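Long-range contact in kojibiose phosphorylase (Gut metagenome, PDB 6W0P), which belongs to glycoside hydrolase family 65, whose members pair an N-terminal beta-sandwich domain with a helical (alpha/alpha)6-barrel catalytic domain: residues 543-548 with 606-611. Sequence-based numbering, arbitrary orientation.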
ATOM      1  N   THR A 543     -21.556 -27.851  17.371  1.00 40.01           N
ATOM      2  CA  THR A 543     -22.211 -27.168  16.208  1.00 37.68           C
ATOM      3  C   THR A 543     -21.711 -27.779  14.895  1.00 35.83           C
ATOM      4  O   THR A 543     -22.357 -27.561  13.862  1.00 35.83           O
ATOM      5  CB  THR A 543     -21.966 -25.654  16.238  1.00 37.28           C
ATOM      6  OG1 THR A 543     -20.578 -25.462  15.964  1.00 35.95           O
ATOM      7  CG2 THR A 543     -22.354 -25.008  17.555  1.00 37.56           C
ATOM      8  N   LEU A 544     -20.582 -28.487  14.944  1.00 34.53           N
ATOM      9  CA  LEU A 544     -19.879 -29.064  13.767  1.00 34.23           C
ATOM     10  C   LEU A 544     -19.282 -27.934  12.893  1.00 32.57           C
ATOM     11  O   LEU A 544     -18.910 -28.239  11.746  1.00 30.99           O
ATOM     12  CB  LEU A 544     -20.844 -29.937  12.941  1.00 34.73           C
ATOM     13  CG  LEU A 544     -21.633 -31.026  13.676  1.00 36.08           C
ATOM     14  CD1 LEU A 544     -22.528 -31.776  12.707  1.00 35.88           C
ATOM     15  CD2 LEU A 544     -20.717 -32.013  14.404  1.00 35.90           C
ATOM     16  N   LEU A 545     -19.176 -26.695  13.400  1.00 32.21           N
ATOM     17  CA  LEU A 545     -18.665 -25.530  12.606  1.00 32.07           C
ATOM     18  C   LEU A 545     -17.147 -25.403  12.761  1.00 31.52           C
ATOM     19  O   LEU A 545     -16.637 -25.627  13.868  1.00 32.80           O
ATOM     20  CB  LEU A 545     -19.347 -24.236  13.050  1.00 31.95           C
ATOM     21  CG  LEU A 545     -20.843 -24.130  12.749  1.00 32.70           C
ATOM     22  CD1 LEU A 545     -21.448 -22.899  13.405  1.00 32.96           C
ATOM     23  CD2 LEU A 545     -21.105 -24.090  11.253  1.00 32.77           C
ATOM     24  N   PHE A 546     -16.444 -25.082  11.677  1.00 30.39           N
ATOM     25  CA  PHE A 546     -15.111 -24.427  11.729  1.00 29.64           C
ATOM     26  C   PHE A 546     -15.333 -22.920  11.811  1.00 29.61           C
ATOM     27  O   PHE A 546     -16.277 -22.397  11.140  1.00 29.24           O
ATOM     28  CB  PHE A 546     -14.255 -24.776  10.520  1.00 28.79           C
ATOM     29  CG  PHE A 546     -13.879 -26.231  10.445  1.00 28.92           C
ATOM     30  CD1 PHE A 546     -12.747 -26.715  11.090  1.00 29.07           C
ATOM     31  CD2 PHE A 546     -14.669 -27.121   9.739  1.00 28.53           C
ATOM     32  CE1 PHE A 546     -12.426 -28.067  11.021  1.00 29.45           C
ATOM     33  CE2 PHE A 546     -14.328 -28.458   9.657  1.00 29.07           C
ATOM     34  CZ  PHE A 546     -13.208 -28.930  10.293  1.00 29.18           C
ATOM     35  N   GLU A 547     -14.541 -22.239  12.638  1.00 29.61           N
ATOM     36  CA  GLU A 547     -14.557 -20.753  12.670  1.00 30.13           C
ATOM     37  C   GLU A 547     -13.484 -20.308  11.684  1.00 29.15           C
ATOM     38  O   GLU A 547     -12.398 -20.828  11.787  1.00 29.07           O
ATOM     39  CB  GLU A 547     -14.337 -20.191  14.081  1.00 30.99           C
ATOM     40  CG  GLU A 547     -14.556 -18.676  14.139  1.00 31.04           C
ATOM     41  CD  GLU A 547     -14.418 -18.020  15.507  1.00 31.04           C
ATOM     42  OE1 GLU A 547     -13.787 -18.626  16.399  1.00 32.01           O
ATOM     43  OE2 GLU A 547     -14.893 -16.891  15.657  1.00 30.67           O
ATOM     44  N   GLN A 548     -13.812 -19.415  10.748  1.00 28.71           N
ATOM     45  CA  GLN A 548     -12.942 -19.077   9.597  1.00 28.17           C
ATOM     46  C   GLN A 548     -11.611 -18.537  10.107  1.00 27.19           C
ATOM     47  O   GLN A 548     -10.571 -18.860   9.504  1.00 26.64           O
ATOM     48  CB  GLN A 548     -13.601 -18.049   8.676  1.00 28.30           C
ATOM     49  CG  GLN A 548     -12.836 -17.883   7.390  1.00 28.14           C
ATOM     50  CD  GLN A 548     -13.537 -16.939   6.457  1.00 28.31           C
ATOM     51  OE1 GLN A 548     -14.634 -17.229   5.977  1.00 29.12           O
ATOM     52  NE2 GLN A 548     -12.888 -15.819   6.184  1.00 27.30           N
ATOM     53  N   LEU A 606     -20.792 -30.694   6.526  1.00 30.73           N
ATOM     54  CA  LEU A 606     -20.946 -29.867   5.302  1.00 30.21           C
ATOM     55  C   LEU A 606     -22.186 -28.981   5.427  1.00 29.76           C
ATOM     56  O   LEU A 606     -22.089 -27.787   5.063  1.00 28.89           O
ATOM     57  CB  LEU A 606     -21.031 -30.785   4.089  1.00 30.18           C
ATOM     58  CG  LEU A 606     -19.759 -31.558   3.766  1.00 30.27           C
ATOM     59  CD1 LEU A 606     -20.088 -32.776   2.926  1.00 30.45           C
ATOM     60  CD2 LEU A 606     -18.769 -30.660   3.024  1.00 30.16           C
ATOM     61  N   LEU A 607     -23.310 -29.512   5.910  1.00 29.66           N
ATOM     62  CA  LEU A 607     -24.568 -28.711   5.951  1.00 30.33           C
ATOM     63  C   LEU A 607     -24.412 -27.619   7.019  1.00 30.08           C
ATOM     64  O   LEU A 607     -24.784 -26.471   6.744  1.00 30.48           O
ATOM     65  CB  LEU A 607     -25.786 -29.621   6.161  1.00 31.10           C
ATOM     66  CG  LEU A 607     -27.160 -28.952   6.325  1.00 32.02           C
ATOM     67  CD1 LEU A 607     -27.703 -28.408   5.019  1.00 32.08           C
ATOM     68  CD2 LEU A 607     -28.184 -29.934   6.910  1.00 32.96           C
ATOM     69  N   ALA A 608     -23.823 -27.917   8.173  1.00 29.75           N
ATOM     70  CA  ALA A 608     -23.656 -26.905   9.240  1.00 29.54           C
ATOM     71  C   ALA A 608     -22.794 -25.765   8.692  1.00 28.79           C
ATOM     72  O   ALA A 608     -23.204 -24.611   8.789  1.00 28.85           O
ATOM     73  CB  ALA A 608     -23.044 -27.519  10.470  1.00 29.42           C
ATOM     74  N   ASN A 609     -21.657 -26.086   8.077  1.00 28.53           N
ATOM     75  CA  ASN A 609     -20.703 -25.052   7.579  1.00 27.89           C
ATOM     76  C   ASN A 609     -21.292 -24.352   6.356  1.00 27.69           C
ATOM     77  O   ASN A 609     -21.107 -23.142   6.237  1.00 27.39           O
ATOM     78  CB  ASN A 609     -19.315 -25.632   7.359  1.00 27.41           C
ATOM     79  CG  ASN A 609     -18.667 -25.993   8.677  1.00 27.74           C
ATOM     80  OD1 ASN A 609     -17.980 -25.147   9.237  1.00 28.21           O
ATOM     81  ND2 ASN A 609     -18.894 -27.205   9.189  1.00 27.28           N
ATOM     82  N   TYR A 610     -21.978 -25.085   5.493  1.00 27.89           N
ATOM     83  CA  TYR A 610     -22.628 -24.504   4.304  1.00 28.41           C
ATOM     84  C   TYR A 610     -23.654 -23.467   4.773  1.00 29.54           C
ATOM     85  O   TYR A 610     -23.708 -22.353   4.186  1.00 30.28           O
ATOM     86  CB  TYR A 610     -23.261 -25.586   3.431  1.00 28.36           C
ATOM     87  CG  TYR A 610     -23.940 -25.058   2.192  1.00 27.87           C
ATOM     88  CD1 TYR A 610     -23.262 -24.908   0.991  1.00 27.54           C
ATOM     89  CD2 TYR A 610     -25.277 -24.708   2.227  1.00 28.23           C
ATOM     90  CE1 TYR A 610     -23.894 -24.425  -0.142  1.00 27.24           C
ATOM     91  CE2 TYR A 610     -25.923 -24.220   1.108  1.00 27.98           C
ATOM     92  CZ  TYR A 610     -25.221 -24.046  -0.072  1.00 27.43           C
ATOM     93  OH  TYR A 610     -25.912 -23.589  -1.151  1.00 27.05           O
ATOM     94  N   ASN A 611     -24.480 -23.842   5.753  1.00 30.08           N
ATOM     95  CA  ASN A 611     -25.614 -23.011   6.222  1.00 30.04           C
ATOM     96  C   ASN A 611     -25.042 -21.752   6.871  1.00 29.81           C
ATOM     97  O   ASN A 611     -25.676 -20.721   6.753  1.00 30.32           O
ATOM     98  CB  ASN A 611     -26.526 -23.733   7.217  1.00 30.65           C
ATOM     99  CG  ASN A 611     -27.531 -24.674   6.581  1.00 31.40           C
ATOM    100  OD1 ASN A 611     -27.708 -24.678   5.372  1.00 31.59           O
ATOM    101  ND2 ASN A 611     -28.152 -25.524   7.388  1.00 31.50           N
TER
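The side-chain amide nitrogen of Asn609 donates to two carbonyls: ND2 reaches Leu544 O at 2.8 Å on the loop, and also bonds Gln605 O one turn earlier in its own helix, so that its two N-H groups serve the two carbonyls. The bond to Leu544 is bent, with an N-H...O angle of 143°, and the carbonyl oxygen lies somewhat out of the amide plane of Asn609. The other arm of the same amide, Asn609 OD1, accepts from Phe546 N at 2.9 Å in a straighter bond (159°) that falls on a lone pair in the carbonyl plane. One buried asparagine thus brackets Leu545, satisfying the backbone C=O before it and the N-H after it, and three bonds, one through OD1 and two through ND2, hold the amide's rotation. Asn609 CG sits beside its backbone N, anti to the carbonyl carbon, and from there the amide reaches the loop.

Helix 603-613 belongs to the helical catalytic domain of this family 65 protein, an (alpha/alpha)6 barrel, and the loop leading from helix 522-534 to helix 590-596 runs past it there. The loop is itself turned by an ST turn, in which Thr543 OG1 accepts from Leu545 N at 3.2 Å.

Beside the amide, Ala608 offers its methyl to the loop: Ala608 CB packs against Leu544 CB and Leu545 CD2, the latter at 4.0 Å. Leu545 extends its CD2 branch over the helix backbone, 3.3 Å from Ala608 O. The Phe546 ring lies with its edge near Asn609 OD1, ring and amide planes 40° apart, and meets Phe593 edge-to-face, while Phe546 O accepts a hydrogen bond from the hydroxyl of Tyr613.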